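Local atomic coordinates of major capsid protein P2 (Pseudoalteromonas phage pm2, PDB entry 2VVF), a protein that forms, as a homotrimer with two jelly rolls per subunit, the major building block of the capsid of the marine lipid-containing bacteriophage PM2. Residues S18-L23 against E115-I120; D33-G38 against K128-A133; W143-R148 against I257-G262; N149-L154 against D251-I256; G169-A174 against D228-V233. All blocks are in the same frame, centred on the assembly; numbering follows the deposited sequence.

Interaction 1: S18-L23 against E115-I120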
# COMPACT_ATOMS: atom_id res chain seq x y z
N SER A 18 -1.65 30.91 25.90
CA SER A 18 -1.33 30.93 24.48
C SER A 18 0.10 30.44 24.33
O SER A 18 1.05 31.17 24.64
CB SER A 18 -1.46 32.35 23.91
OG SER A 18 -2.75 32.56 23.36
N CYS A 19 0.26 29.19 23.90
CA CYS A 19 1.58 28.61 23.77
C CYS A 19 2.05 28.52 22.33
O CYS A 19 1.29 28.77 21.39
CB CYS A 19 1.64 27.24 24.44
SG CYS A 19 0.85 27.17 26.06
N SER A 20 3.31 28.15 22.16
CA SER A 20 3.89 28.05 20.83
C SER A 20 5.00 27.00 20.79
O SER A 20 5.73 26.82 21.76
CB SER A 20 4.45 29.41 20.41
OG SER A 20 5.27 29.29 19.26
N ILE A 21 5.11 26.31 19.66
CA ILE A 21 6.15 25.31 19.47
C ILE A 21 7.19 25.91 18.53
O ILE A 21 7.07 25.82 17.31
CB ILE A 21 5.60 23.98 18.92
CG1 ILE A 21 4.67 23.33 19.95
CG2 ILE A 21 6.75 23.04 18.56
CD1 ILE A 21 4.08 22.02 19.48
N LYS A 22 8.20 26.55 19.11
CA LYS A 22 9.25 27.18 18.32
C LYS A 22 10.25 26.15 17.82
O LYS A 22 10.93 25.51 18.62
CB LYS A 22 9.94 28.28 19.12
CG LYS A 22 8.98 29.25 19.78
CD LYS A 22 9.68 30.51 20.24
CE LYS A 22 8.68 31.59 20.61
NZ LYS A 22 9.33 32.92 20.79
N LEU A 23 10.31 25.98 16.51
CA LEU A 23 11.20 25.01 15.90
C LEU A 23 12.54 25.61 15.51
O LEU A 23 12.60 26.67 14.88
CB LEU A 23 10.53 24.36 14.69
CG LEU A 23 9.13 23.80 14.94
CD1 LEU A 23 8.40 23.56 13.63
CD2 LEU A 23 9.20 22.52 15.77
N GLU A 115 7.29 28.46 13.62
CA GLU A 115 6.47 28.30 14.81
C GLU A 115 5.15 27.57 14.58
O GLU A 115 4.58 27.61 13.50
CB GLU A 115 6.17 29.68 15.40
CG GLU A 115 6.56 29.85 16.85
CD GLU A 115 6.53 31.30 17.28
OE1 GLU A 115 7.52 32.02 17.02
OE2 GLU A 115 5.51 31.74 17.87
N ILE A 116 4.66 26.95 15.65
CA ILE A 116 3.37 26.28 15.64
C ILE A 116 2.61 26.82 16.85
O ILE A 116 2.72 26.30 17.96
CB ILE A 116 3.49 24.75 15.70
CG1 ILE A 116 4.09 24.22 14.40
CG2 ILE A 116 2.13 24.12 15.93
CD1 ILE A 116 4.18 22.71 14.35
N LYS A 117 1.88 27.92 16.63
CA LYS A 117 1.14 28.57 17.70
C LYS A 117 -0.25 27.97 17.90
O LYS A 117 -0.83 27.40 16.98
CB LYS A 117 1.03 30.07 17.43
CG LYS A 117 2.37 30.79 17.40
CD LYS A 117 2.28 32.09 16.61
CE LYS A 117 1.95 33.27 17.50
NZ LYS A 117 2.59 34.53 17.02
N PHE A 118 -0.77 28.12 19.11
CA PHE A 118 -2.09 27.61 19.46
C PHE A 118 -2.51 28.15 20.82
O PHE A 118 -1.69 28.60 21.60
CB PHE A 118 -2.08 26.07 19.47
CG PHE A 118 -1.11 25.48 20.46
CD1 PHE A 118 0.19 25.21 20.09
CD2 PHE A 118 -1.51 25.20 21.76
CE1 PHE A 118 1.09 24.67 21.00
CE2 PHE A 118 -0.62 24.66 22.67
CZ PHE A 118 0.68 24.40 22.29
N ASP A 119 -3.81 28.10 21.08
CA ASP A 119 -4.36 28.58 22.34
C ASP A 119 -4.98 27.43 23.13
O ASP A 119 -5.71 26.61 22.58
CB ASP A 119 -5.42 29.66 22.09
CG ASP A 119 -4.93 30.74 21.16
OD1 ASP A 119 -3.74 31.12 21.24
OD2 ASP A 119 -5.74 31.23 20.34
N ILE A 120 -4.68 27.36 24.42
CA ILE A 120 -5.23 26.32 25.28
C ILE A 120 -6.53 26.81 25.91
O ILE A 120 -6.55 27.85 26.59
CB ILE A 120 -4.22 25.85 26.34
CG1 ILE A 120 -2.86 25.59 25.71
CG2 ILE A 120 -4.73 24.61 27.06
CD1 ILE A 120 -1.82 25.04 26.67

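Interaction 2: D33-G38 against K128-A133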
# COMPACT_ATOMS: atom_id res chain seq x y z
N ASP A 33 5.38 14.92 16.07
CA ASP A 33 4.44 14.21 16.92
C ASP A 33 4.14 14.98 18.20
O ASP A 33 5.02 15.16 19.05
CB ASP A 33 4.97 12.81 17.25
CG ASP A 33 5.39 12.04 16.02
OD1 ASP A 33 4.64 12.05 15.02
OD2 ASP A 33 6.48 11.43 16.04
N LEU A 34 2.90 15.44 18.34
CA LEU A 34 2.49 16.20 19.51
C LEU A 34 1.69 15.35 20.49
O LEU A 34 0.59 14.91 20.19
CB LEU A 34 1.69 17.44 19.10
CG LEU A 34 1.12 18.28 20.24
CD1 LEU A 34 2.23 18.96 21.02
CD2 LEU A 34 0.13 19.31 19.71
N ARG A 35 2.27 15.13 21.67
CA ARG A 35 1.61 14.35 22.71
C ARG A 35 0.82 15.29 23.61
O ARG A 35 1.31 16.34 24.01
CB ARG A 35 2.64 13.58 23.53
CG ARG A 35 2.05 12.63 24.55
CD ARG A 35 3.12 11.77 25.20
NE ARG A 35 3.53 10.65 24.36
CZ ARG A 35 2.75 9.61 24.07
NH1 ARG A 35 1.52 9.55 24.55
NH2 ARG A 35 3.20 8.64 23.29
N TYR A 36 -0.42 14.92 23.91
CA TYR A 36 -1.29 15.75 24.74
C TYR A 36 -2.02 14.94 25.80
O TYR A 36 -2.33 13.77 25.60
CB TYR A 36 -2.30 16.49 23.87
CG TYR A 36 -3.25 15.57 23.13
CD1 TYR A 36 -2.97 15.14 21.84
CD2 TYR A 36 -4.42 15.12 23.73
CE1 TYR A 36 -3.83 14.29 21.16
CE2 TYR A 36 -5.28 14.26 23.07
CZ TYR A 36 -4.98 13.85 21.78
OH TYR A 36 -5.84 13.00 21.12
N SER A 37 -2.31 15.59 26.92
CA SER A 37 -3.03 14.97 28.02
C SER A 37 -3.55 16.07 28.94
O SER A 37 -2.96 17.14 29.04
CB SER A 37 -2.12 14.01 28.79
OG SER A 37 -1.37 14.68 29.79
N GLY A 38 -4.68 15.81 29.59
CA GLY A 38 -5.29 16.79 30.48
C GLY A 38 -5.99 17.87 29.65
O GLY A 38 -6.34 18.93 30.15
N LYS A 128 -1.04 19.11 29.32
CA LYS A 128 0.34 18.62 29.32
C LYS A 128 0.69 18.32 27.86
O LYS A 128 0.08 17.45 27.24
CB LYS A 128 0.46 17.35 30.15
CG LYS A 128 1.05 17.56 31.54
CD LYS A 128 0.57 16.50 32.51
CE LYS A 128 0.58 17.01 33.94
NZ LYS A 128 0.59 15.90 34.93
N LEU A 129 1.64 19.07 27.31
CA LEU A 129 2.02 18.89 25.92
C LEU A 129 3.52 18.81 25.69
O LEU A 129 4.29 19.60 26.23
CB LEU A 129 1.42 20.00 25.05
CG LEU A 129 -0.08 20.26 25.21
CD1 LEU A 129 -0.36 21.75 25.21
CD2 LEU A 129 -0.87 19.56 24.11
N SER A 130 3.92 17.85 24.86
CA SER A 130 5.32 17.65 24.51
C SER A 130 5.37 17.32 23.02
O SER A 130 4.38 16.89 22.44
CB SER A 130 5.93 16.52 25.32
OG SER A 130 5.16 15.34 25.22
N ALA A 131 6.53 17.53 22.40
CA ALA A 131 6.67 17.27 20.98
C ALA A 131 7.96 16.54 20.61
O ALA A 131 9.00 16.75 21.22
CB ALA A 131 6.54 18.56 20.19
N ILE A 132 7.86 15.70 19.59
CA ILE A 132 9.00 14.95 19.07
C ILE A 132 9.11 15.26 17.59
O ILE A 132 8.10 15.38 16.89
CB ILE A 132 8.83 13.44 19.31
CG1 ILE A 132 9.16 13.09 20.77
CG2 ILE A 132 9.72 12.65 18.36
CD1 ILE A 132 8.80 11.66 21.15
N ALA A 133 10.34 15.43 17.10
CA ALA A 133 10.54 15.76 15.70
C ALA A 133 11.29 14.69 14.90
O ALA A 133 12.34 14.21 15.32
CB ALA A 133 11.25 17.10 15.57

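Interaction 3: W143-R148 against I257-G262. With CA (calcium ion), chain G.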
# COMPACT_ATOMS: atom_id res chain seq x y z
N TRP A 143 8.13 23.44 -1.63
CA TRP A 143 6.76 22.96 -1.76
C TRP A 143 6.15 22.59 -0.41
O TRP A 143 6.64 21.69 0.27
CB TRP A 143 6.68 21.77 -2.71
CG TRP A 143 6.28 22.15 -4.10
CD1 TRP A 143 7.10 22.48 -5.14
CD2 TRP A 143 4.94 22.30 -4.59
NE1 TRP A 143 6.36 22.81 -6.25
CE2 TRP A 143 5.03 22.71 -5.94
CE3 TRP A 143 3.67 22.11 -4.03
CZ2 TRP A 143 3.90 22.94 -6.72
CZ3 TRP A 143 2.56 22.34 -4.81
CH2 TRP A 143 2.68 22.75 -6.14
N LEU A 144 5.08 23.28 -0.03
CA LEU A 144 4.41 23.03 1.24
C LEU A 144 2.90 22.99 1.07
O LEU A 144 2.36 23.56 0.12
CB LEU A 144 4.77 24.15 2.23
CG LEU A 144 5.86 23.89 3.28
CD1 LEU A 144 6.83 22.82 2.82
CD2 LEU A 144 6.59 25.18 3.62
N THR A 145 2.22 22.34 2.01
CA THR A 145 0.76 22.28 2.01
C THR A 145 0.27 23.46 2.85
O THR A 145 0.75 23.67 3.97
CB THR A 145 0.25 20.95 2.61
OG1 THR A 145 0.63 19.86 1.75
CG2 THR A 145 -1.26 20.98 2.75
N MET A 146 -0.65 24.24 2.30
CA MET A 146 -1.17 25.40 3.00
C MET A 146 -2.66 25.30 3.25
O MET A 146 -3.47 25.65 2.40
CB MET A 146 -0.83 26.69 2.24
CG MET A 146 0.65 26.99 2.19
SD MET A 146 1.16 27.77 0.66
CE MET A 146 2.93 27.43 0.67
N ARG A 147 -3.02 24.80 4.43
CA ARG A 147 -4.42 24.62 4.81
C ARG A 147 -5.04 25.96 5.19
O ARG A 147 -4.61 26.62 6.13
CB ARG A 147 -4.52 23.64 5.98
CG ARG A 147 -5.92 23.16 6.29
CD ARG A 147 -5.98 22.58 7.70
NE ARG A 147 -7.15 21.73 7.91
CZ ARG A 147 -8.28 22.15 8.48
NH1 ARG A 147 -8.39 23.40 8.90
NH2 ARG A 147 -9.29 21.31 8.63
N ARG A 148 -6.07 26.36 4.44
CA ARG A 148 -6.75 27.63 4.67
C ARG A 148 -8.20 27.45 5.10
O ARG A 148 -8.88 26.52 4.67
CB ARG A 148 -6.66 28.54 3.44
CG ARG A 148 -5.28 29.12 3.20
CD ARG A 148 -4.57 29.44 4.51
NE ARG A 148 -3.12 29.47 4.35
CZ ARG A 148 -2.45 30.46 3.78
NH1 ARG A 148 -3.10 31.52 3.32
NH2 ARG A 148 -1.13 30.40 3.67
N ILE A 257 -12.77 24.14 3.98
CA ILE A 257 -11.33 23.92 4.13
C ILE A 257 -10.71 23.73 2.75
O ILE A 257 -11.13 22.85 2.00
CB ILE A 257 -11.03 22.71 5.03
CG1 ILE A 257 -11.80 22.82 6.35
CG2 ILE A 257 -9.54 22.59 5.29
CD1 ILE A 257 -11.53 24.09 7.10
N VAL A 258 -9.72 24.55 2.43
CA VAL A 258 -9.04 24.44 1.14
C VAL A 258 -7.57 24.13 1.34
O VAL A 258 -6.84 24.91 1.96
CB VAL A 258 -9.23 25.71 0.29
CG1 VAL A 258 -8.59 25.54 -1.08
CG2 VAL A 258 -10.70 26.06 0.16
N GLU A 259 -7.14 22.99 0.83
CA GLU A 259 -5.74 22.58 0.94
C GLU A 259 -4.97 23.06 -0.27
O GLU A 259 -4.99 22.44 -1.33
CB GLU A 259 -5.64 21.05 1.05
CG GLU A 259 -6.17 20.49 2.36
CD GLU A 259 -5.95 18.99 2.47
OE1 GLU A 259 -4.79 18.57 2.70
OE2 GLU A 259 -6.92 18.23 2.32
N TYR A 260 -4.30 24.20 -0.12
CA TYR A 260 -3.51 24.77 -1.20
C TYR A 260 -2.12 24.14 -1.22
O TYR A 260 -1.71 23.49 -0.26
CB TYR A 260 -3.39 26.29 -1.04
CG TYR A 260 -4.67 27.05 -1.31
CD1 TYR A 260 -5.04 27.39 -2.60
CD2 TYR A 260 -5.50 27.44 -0.27
CE1 TYR A 260 -6.20 28.10 -2.85
CE2 TYR A 260 -6.66 28.14 -0.50
CZ TYR A 260 -7.01 28.47 -1.80
OH TYR A 260 -8.17 29.16 -2.03
N MET A 261 -1.40 24.36 -2.32
CA MET A 261 -0.05 23.83 -2.47
C MET A 261 0.76 24.77 -3.35
O MET A 261 0.24 25.34 -4.31
CB MET A 261 -0.08 22.45 -3.12
CG MET A 261 -0.59 21.33 -2.22
SD MET A 261 -0.63 19.75 -3.10
CE MET A 261 -1.32 20.25 -4.67
N GLY A 262 2.04 24.92 -3.04
CA GLY A 262 2.92 25.77 -3.82
C GLY A 262 4.26 25.96 -3.12
O GLY A 262 4.41 25.59 -1.96
CA CA G . 9.24 21.31 1.09

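Interaction 4: N149-L154 against D251-I256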
# COMPACT_ATOMS: atom_id res chain seq x y z
N ASN A 149 -8.66 28.35 5.96
CA ASN A 149 -10.02 28.30 6.50
C ASN A 149 -10.92 29.37 5.90
O ASN A 149 -10.52 30.53 5.76
CB ASN A 149 -9.96 28.49 8.03
CG ASN A 149 -10.92 27.58 8.76
OD1 ASN A 149 -11.60 26.75 8.15
ND2 ASN A 149 -10.97 27.72 10.08
N PHE A 150 -12.15 28.98 5.56
CA PHE A 150 -13.13 29.91 5.01
C PHE A 150 -14.52 29.58 5.55
O PHE A 150 -14.87 28.41 5.70
CB PHE A 150 -13.14 29.85 3.48
CG PHE A 150 -11.80 30.10 2.85
CD1 PHE A 150 -11.33 31.39 2.67
CD2 PHE A 150 -11.02 29.04 2.42
CE1 PHE A 150 -10.10 31.62 2.09
CE2 PHE A 150 -9.78 29.27 1.84
CZ PHE A 150 -9.33 30.56 1.67
N PHE A 151 -15.30 30.61 5.86
CA PHE A 151 -16.65 30.42 6.38
C PHE A 151 -17.67 31.04 5.44
O PHE A 151 -17.57 32.22 5.09
CB PHE A 151 -16.78 31.01 7.78
CG PHE A 151 -16.03 30.24 8.83
CD1 PHE A 151 -16.66 29.27 9.59
CD2 PHE A 151 -14.68 30.48 9.05
CE1 PHE A 151 -15.97 28.56 10.55
CE2 PHE A 151 -13.98 29.78 10.01
CZ PHE A 151 -14.63 28.82 10.76
N LYS A 152 -18.63 30.24 5.00
CA LYS A 152 -19.64 30.72 4.07
C LYS A 152 -21.02 30.20 4.43
O LYS A 152 -21.16 29.12 5.01
CB LYS A 152 -19.27 30.35 2.64
CG LYS A 152 -18.55 31.45 1.89
CD LYS A 152 -17.21 30.98 1.35
CE LYS A 152 -16.23 32.13 1.23
NZ LYS A 152 -15.68 32.24 -0.15
N GLN A 153 -22.05 30.96 4.07
CA GLN A 153 -23.42 30.59 4.36
C GLN A 153 -24.00 29.65 3.31
O GLN A 153 -23.90 29.91 2.11
CB GLN A 153 -24.30 31.83 4.49
CG GLN A 153 -25.73 31.54 4.93
CD GLN A 153 -25.82 31.14 6.39
OE1 GLN A 153 -24.84 31.22 7.13
NE2 GLN A 153 -27.00 30.70 6.81
N LEU A 154 -24.61 28.57 3.78
CA LEU A 154 -25.25 27.61 2.90
C LEU A 154 -26.74 27.75 3.07
O LEU A 154 -27.24 28.01 4.16
CB LEU A 154 -24.82 26.18 3.24
CG LEU A 154 -23.44 25.76 2.74
CD1 LEU A 154 -23.24 24.26 2.92
CD2 LEU A 154 -23.25 26.16 1.28
N ASP A 251 -30.08 25.37 6.38
CA ASP A 251 -29.59 26.74 6.26
C ASP A 251 -28.58 26.94 7.37
O ASP A 251 -28.95 27.19 8.52
CB ASP A 251 -30.73 27.74 6.39
CG ASP A 251 -30.73 28.77 5.27
OD1 ASP A 251 -29.93 29.72 5.33
OD2 ASP A 251 -31.53 28.61 4.32
N GLU A 252 -27.30 26.78 7.05
CA GLU A 252 -26.24 26.89 8.04
C GLU A 252 -24.99 27.54 7.47
O GLU A 252 -24.90 27.79 6.27
CB GLU A 252 -25.89 25.50 8.58
CG GLU A 252 -24.99 24.69 7.64
CD GLU A 252 -25.44 23.24 7.51
OE1 GLU A 252 -25.37 22.50 8.51
OE2 GLU A 252 -25.82 22.84 6.39
N GLN A 253 -24.03 27.83 8.35
CA GLN A 253 -22.76 28.40 7.92
C GLN A 253 -21.76 27.26 7.84
O GLN A 253 -21.47 26.59 8.84
CB GLN A 253 -22.26 29.47 8.89
CG GLN A 253 -20.83 29.90 8.60
CD GLN A 253 -20.33 30.96 9.56
OE1 GLN A 253 -20.46 32.15 9.31
NE2 GLN A 253 -19.70 30.52 10.65
N ALA A 254 -21.24 27.03 6.64
CA ALA A 254 -20.29 25.96 6.41
C ALA A 254 -18.86 26.44 6.55
O ALA A 254 -18.54 27.57 6.20
CB ALA A 254 -20.50 25.36 5.03
N GLU A 255 -17.99 25.57 7.05
CA GLU A 255 -16.58 25.88 7.14
C GLU A 255 -15.91 25.20 5.96
O GLU A 255 -15.85 23.97 5.90
CB GLU A 255 -15.98 25.38 8.46
CG GLU A 255 -14.50 25.73 8.60
CD GLU A 255 -13.84 25.08 9.80
OE1 GLU A 255 -14.56 24.59 10.69
OE2 GLU A 255 -12.59 25.09 9.86
N ILE A 256 -15.45 25.99 5.00
CA ILE A 256 -14.80 25.45 3.81
C ILE A 256 -13.29 25.36 4.00
O ILE A 256 -12.61 26.38 4.15
CB ILE A 256 -15.16 26.27 2.55
CG1 ILE A 256 -16.68 26.32 2.34
CG2 ILE A 256 -14.48 25.67 1.32
CD1 ILE A 256 -17.33 24.96 2.23

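Interaction 5: G169-A174 against D228-V233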
# COMPACT_ATOMS: atom_id res chain seq x y z
N GLY A 169 -0.11 30.26 -9.67
CA GLY A 169 0.98 29.30 -9.62
C GLY A 169 0.75 28.21 -8.59
O GLY A 169 1.41 27.16 -8.61
N TYR A 170 -0.18 28.45 -7.67
CA TYR A 170 -0.50 27.48 -6.63
C TYR A 170 -1.47 26.43 -7.14
O TYR A 170 -2.02 26.56 -8.23
CB TYR A 170 -1.08 28.19 -5.41
CG TYR A 170 -0.06 28.95 -4.60
CD1 TYR A 170 0.33 28.51 -3.34
CD2 TYR A 170 0.54 30.10 -5.10
CE1 TYR A 170 1.27 29.20 -2.60
CE2 TYR A 170 1.48 30.80 -4.36
CZ TYR A 170 1.84 30.35 -3.11
OH TYR A 170 2.78 31.03 -2.38
N ARG A 171 -1.67 25.38 -6.34
CA ARG A 171 -2.59 24.31 -6.70
C ARG A 171 -3.56 24.05 -5.56
O ARG A 171 -3.36 24.51 -4.44
CB ARG A 171 -1.81 23.02 -6.98
CG ARG A 171 -0.80 23.12 -8.11
CD ARG A 171 -0.34 21.73 -8.53
NE ARG A 171 0.13 21.69 -9.92
CZ ARG A 171 -0.53 21.11 -10.91
NH1 ARG A 171 -1.70 20.51 -10.68
NH2 ARG A 171 -0.03 21.13 -12.14
N ILE A 172 -4.60 23.28 -5.85
CA ILE A 172 -5.58 22.90 -4.84
C ILE A 172 -5.66 21.39 -4.78
O ILE A 172 -6.07 20.74 -5.74
CB ILE A 172 -6.96 23.52 -5.12
CG1 ILE A 172 -6.89 25.05 -5.02
CG2 ILE A 172 -7.99 22.98 -4.13
CD1 ILE A 172 -8.19 25.74 -5.38
N ALA A 173 -5.22 20.82 -3.65
CA ALA A 173 -5.23 19.38 -3.47
C ALA A 173 -6.64 18.87 -3.18
O ALA A 173 -7.05 17.84 -3.70
CB ALA A 173 -4.27 18.98 -2.36
N ALA A 174 -7.36 19.60 -2.33
CA ALA A 174 -8.71 19.21 -1.97
C ALA A 174 -9.52 20.34 -1.35
O ALA A 174 -8.96 21.35 -0.92
CB ALA A 174 -8.67 18.01 -1.03
N ASP A 228 -1.41 11.49 -7.26
CA ASP A 228 -0.69 12.25 -8.28
C ASP A 228 -0.92 13.75 -8.08
O ASP A 228 -2.05 14.23 -8.16
CB ASP A 228 -1.15 11.83 -9.68
CG ASP A 228 -0.37 12.53 -10.78
OD1 ASP A 228 0.66 13.16 -10.46
OD2 ASP A 228 -0.79 12.44 -11.95
N VAL A 229 0.16 14.47 -7.81
CA VAL A 229 0.09 15.91 -7.57
C VAL A 229 -0.39 16.67 -8.80
O VAL A 229 -0.95 17.76 -8.68
CB VAL A 229 1.43 16.46 -7.05
CG1 VAL A 229 2.49 16.42 -8.15
CG2 VAL A 229 1.26 17.87 -6.52
N TYR A 230 -0.17 16.10 -9.98
CA TYR A 230 -0.56 16.73 -11.24
C TYR A 230 -2.05 16.63 -11.52
O TYR A 230 -2.54 17.13 -12.53
CB TYR A 230 0.22 16.12 -12.40
CG TYR A 230 1.67 16.51 -12.45
CD1 TYR A 230 2.06 17.74 -12.95
CD2 TYR A 230 2.66 15.64 -12.00
CE1 TYR A 230 3.39 18.11 -13.00
CE2 TYR A 230 4.00 16.00 -12.04
CZ TYR A 230 4.36 17.23 -12.55
OH TYR A 230 5.69 17.59 -12.60
N GLN A 231 -2.78 15.97 -10.62
CA GLN A 231 -4.21 15.81 -10.78
C GLN A 231 -4.93 16.93 -10.04
O GLN A 231 -6.12 17.17 -10.25
CB GLN A 231 -4.67 14.45 -10.24
CG GLN A 231 -4.47 13.29 -11.20
CD GLN A 231 -4.31 13.72 -12.64
OE1 GLN A 231 -5.26 14.17 -13.28
NE2 GLN A 231 -3.11 13.56 -13.18
N SER A 232 -4.19 17.61 -9.17
CA SER A 232 -4.74 18.71 -8.39
C SER A 232 -5.06 19.90 -9.28
O SER A 232 -4.58 20.00 -10.41
CB SER A 232 -3.76 19.12 -7.29
OG SER A 232 -2.57 19.64 -7.84
N VAL A 233 -5.87 20.82 -8.77
CA VAL A 233 -6.26 22.01 -9.51
C VAL A 233 -5.11 23.01 -9.62
O VAL A 233 -4.63 23.52 -8.61
CB VAL A 233 -7.51 22.67 -8.90
CG1 VAL A 233 -7.86 23.95 -9.65
CG2 VAL A 233 -8.69 21.70 -8.91

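Interaction 1: S18-L23 against E115-I120
Ser18 faces Asp119 where edge strand 18-23 pairs antiparallel with strand 114-120, in a four-stranded sheet of the N-terminal jelly roll. Ser18 OG donates to Asp119 OD1 at 2.7 Å, coming in well above the carboxylate plane, while Asn46 of strand 44-51 binds the other oxygen, OD2. Cys19 lies on the buried face. Its O accepts from Phe118 N at 3.1 Å, but the return bond is bent and weak. Phe118 CG sits between its own backbone N and carbonyl carbon (chi1 60°), which lays the ring against the partner strand: Cys19 CB touches Phe118 CZ at 3.7 Å, and Cys19 O lies over one face near the rim. Cys19 SG, oblique to that ring, reaches Ile120 CD1 at 3.5 Å. Ser20 returns to the polar face beside Glu115, where its modelled hydroxyl is too crowded to carry more than a doubtful bond. Ile21 N binds Ile116 O at 2.9 Å, and its CG1 meets the edge of the Phe118 ring, 4.0 Å from CE1. Lys22 runs alongside Glu115, pointing the same way, yet NZ stays 4.3 Å from OE1, beyond a salt bridge. Last comes Leu23, whose CD1 is 4.4 Å from Ile116 CD1.

Interaction 2: D33-G38 against K128-A133
Leu34 and Leu129 lie on the buried, close-packed face of an antiparallel pair in the N-terminal jelly roll, where strand 28-37 runs beside strand 128-136. Leu34 CD1 sits 3.3 Å from Ser130 O, and Leu129 CD2 presses on Tyr36 CB at 3.4 Å, while the Tyr36 ring leaves the contact for Pro41. The backbone is firm toward the Asp33 end: Asp33 N meets Ile132 O at 2.9 Å, and Arg35 and Ser130 exchange two good bonds. Toward Ser37 and Lys128 the pairing slackens. Lys128 N to Ser37 O is short at 2.8 Å but bent to 126°, hence weak, as is its reverse. The face bearing Arg35, Ser130 and Lys128 is looser and partly open to solvent. There Arg35 lays CB against Ser130 OG at 3.5 Å, then bends at chi3 (-79°), and its NH2 forms a salt bridge with Asp202 of the second subunit. Asp33 OD1 is shared by Ser82 of its own chain and Gln209 of the second subunit. The pair is therefore built into the trimer interface; strand 80-84 flanks strand 28-37, strand 3-6 flanks strand 128-136, and Leu129 packs on Phe118 and Ile120 of strand 114-120.

Interaction 3: W143-R148 against I257-G262
Trp143 lays a face of its six-membered ring over Gly262, whose CA stands 3.7 Å from the ring centroid in a CH-pi contact close to the normal. At the other end Arg147, extended with CG anti to the backbone N (chi1 -169°), puts its guanidinium across Ile257: CG2 sits over the centre of that flat group, 3.5 Å from Arg147 CZ. On the opposite face of the sheet Arg148 CG touches Tyr260 CD2 at 3.9 Å, the two side chains crossing at about a right angle. The antiparallel ladder joining the strands is nearly straight at Met146 N to Tyr260 O (2.9 Å, 175°), though Gly262 N to Leu144 O is weak. One shell out, strand 54-59 of the N-terminal jelly roll holds the arginines: Thr58 O takes Arg147 NH1 and Leu56 O takes Arg148 NE. The C-terminal carboxylate of Phe269 forms a salt bridge with Arg148 NH2. Tyr260 OH is fixed by Pro165 O, and Glu259 by His176. Trp143 O binds the calcium ion at 2.8 Å, joined by the backbone oxygens of Ala105 and Pro141. Buried cationic groups thus meet carbonyl oxygens and a chain terminus, which links the two jelly rolls and probably offsets the cost of burying charge.

Interaction 4: N149-L154 against D251-I256
Phe150 and Ile256, Lys152 and Ala254, and the pairs between them form an antiparallel ladder whose two short strand axes run at 144°, well twisted, with Lys152 N to Ala254 O nearly straight at 2.9 Å and 169°. On one face Phe151 lies beside Glu255, both pointing the same way. The glutamate chain is extended, CG anti to the backbone N (chi1 -179°), and this carries CG over the phenyl face, 4.1 Å from the ring centroid; ring and carboxylate planes are close to parallel. Gln253 comes to the same ring obliquely, its NE2 3.5 Å from Phe151 CD1. Farther along, Gln153 bends at chi2 and turns its amide across Asp251, where NE2 makes a weak 3.4 Å bond to OD1. On the other face Leu154 CD1 packs on Ala254 CB at 3.6 Å. Phe150 presents its ring edge to Ile256 O, with CD2 3.5 Å away. Beside the pair in the same sheet runs strand 171-178, whose Ile175 and Ile177 touch Ile256; strand 157-161 of the facing sheet meets Lys152 and Leu154, and Lys152 NZ forms a salt bridge with Asp163. Here the long strands 143-154 and 252-263 of the C-terminal jelly roll pass over its second sheet.

Interaction 5: G169-A174 against D228-V233
A short 3-10 turn, opened by an Asx turn at Asp228, delivers the chain from Ser232 into strand 233-234, and Arg171 and Ile172 at the start of strand 171-178 receive it. The strand pairing is a single antiparallel hydrogen-bonded pair: Ile172 N meets Val233 O at 2.8 Å, while Val233 N returns to Ile172 O at 3.0 Å. On the buried face Ile172 CB and Val233 CB touch at 3.9 Å. Arg171 makes the main side-chain contact. Its chain is extended from CG to NE and runs past Ser232, so that NH1 donates to Ser232 OG at 3.1 Å, slightly out of the guanidinium plane. Ser232 OG sits between its own backbone N and carbonyl carbon (chi1 64°) and in turn donates to Val229 O at 2.6 Å; the arginine thus grips a hydroxyl already tied into the turn. NH2 comes obliquely to the Tyr230 ring, 4.1 Å from CD1, with guanidinium and ring planes 78° apart. Inside the turn, Asp228 OD1 accepts from Tyr230 N at 3.1 Å, met from above the carboxylate plane, and OD2 binds Gln231 NE2. Arg102 of the third subunit forms a salt bridge with that OD2. Strand 252-263 runs along strand 171-178, packing Met261 on Arg171 and Ser232, while Val233 covers Phe187 and Ile189 of strand 182-189.

The five contacts follow the double jelly roll along the chain. Interactions 1 and 2 come first, their segments alternating in sequence; centres 12 Å apart, they lie on the two facing sheets of the N-terminal jelly roll and touch through Ile21 with Leu34 and Phe118 with Leu129. Interactions 3, 4 and 5 share a C-terminal sheet, 5 falling between the segments of 4, and 4 between those of 3. Interactions 3 and 4 divide one strand pair, centres 19 Å apart; the centre of 5 lies about 9 Å from that of 3, joined where strand 171-178 pairs with 252-263. Interactions 1 and 3, centres about 20 Å apart, represent the two jelly rolls. Interactions 2 and 5, centres about 31 Å apart, each face a different neighbour in the trimer.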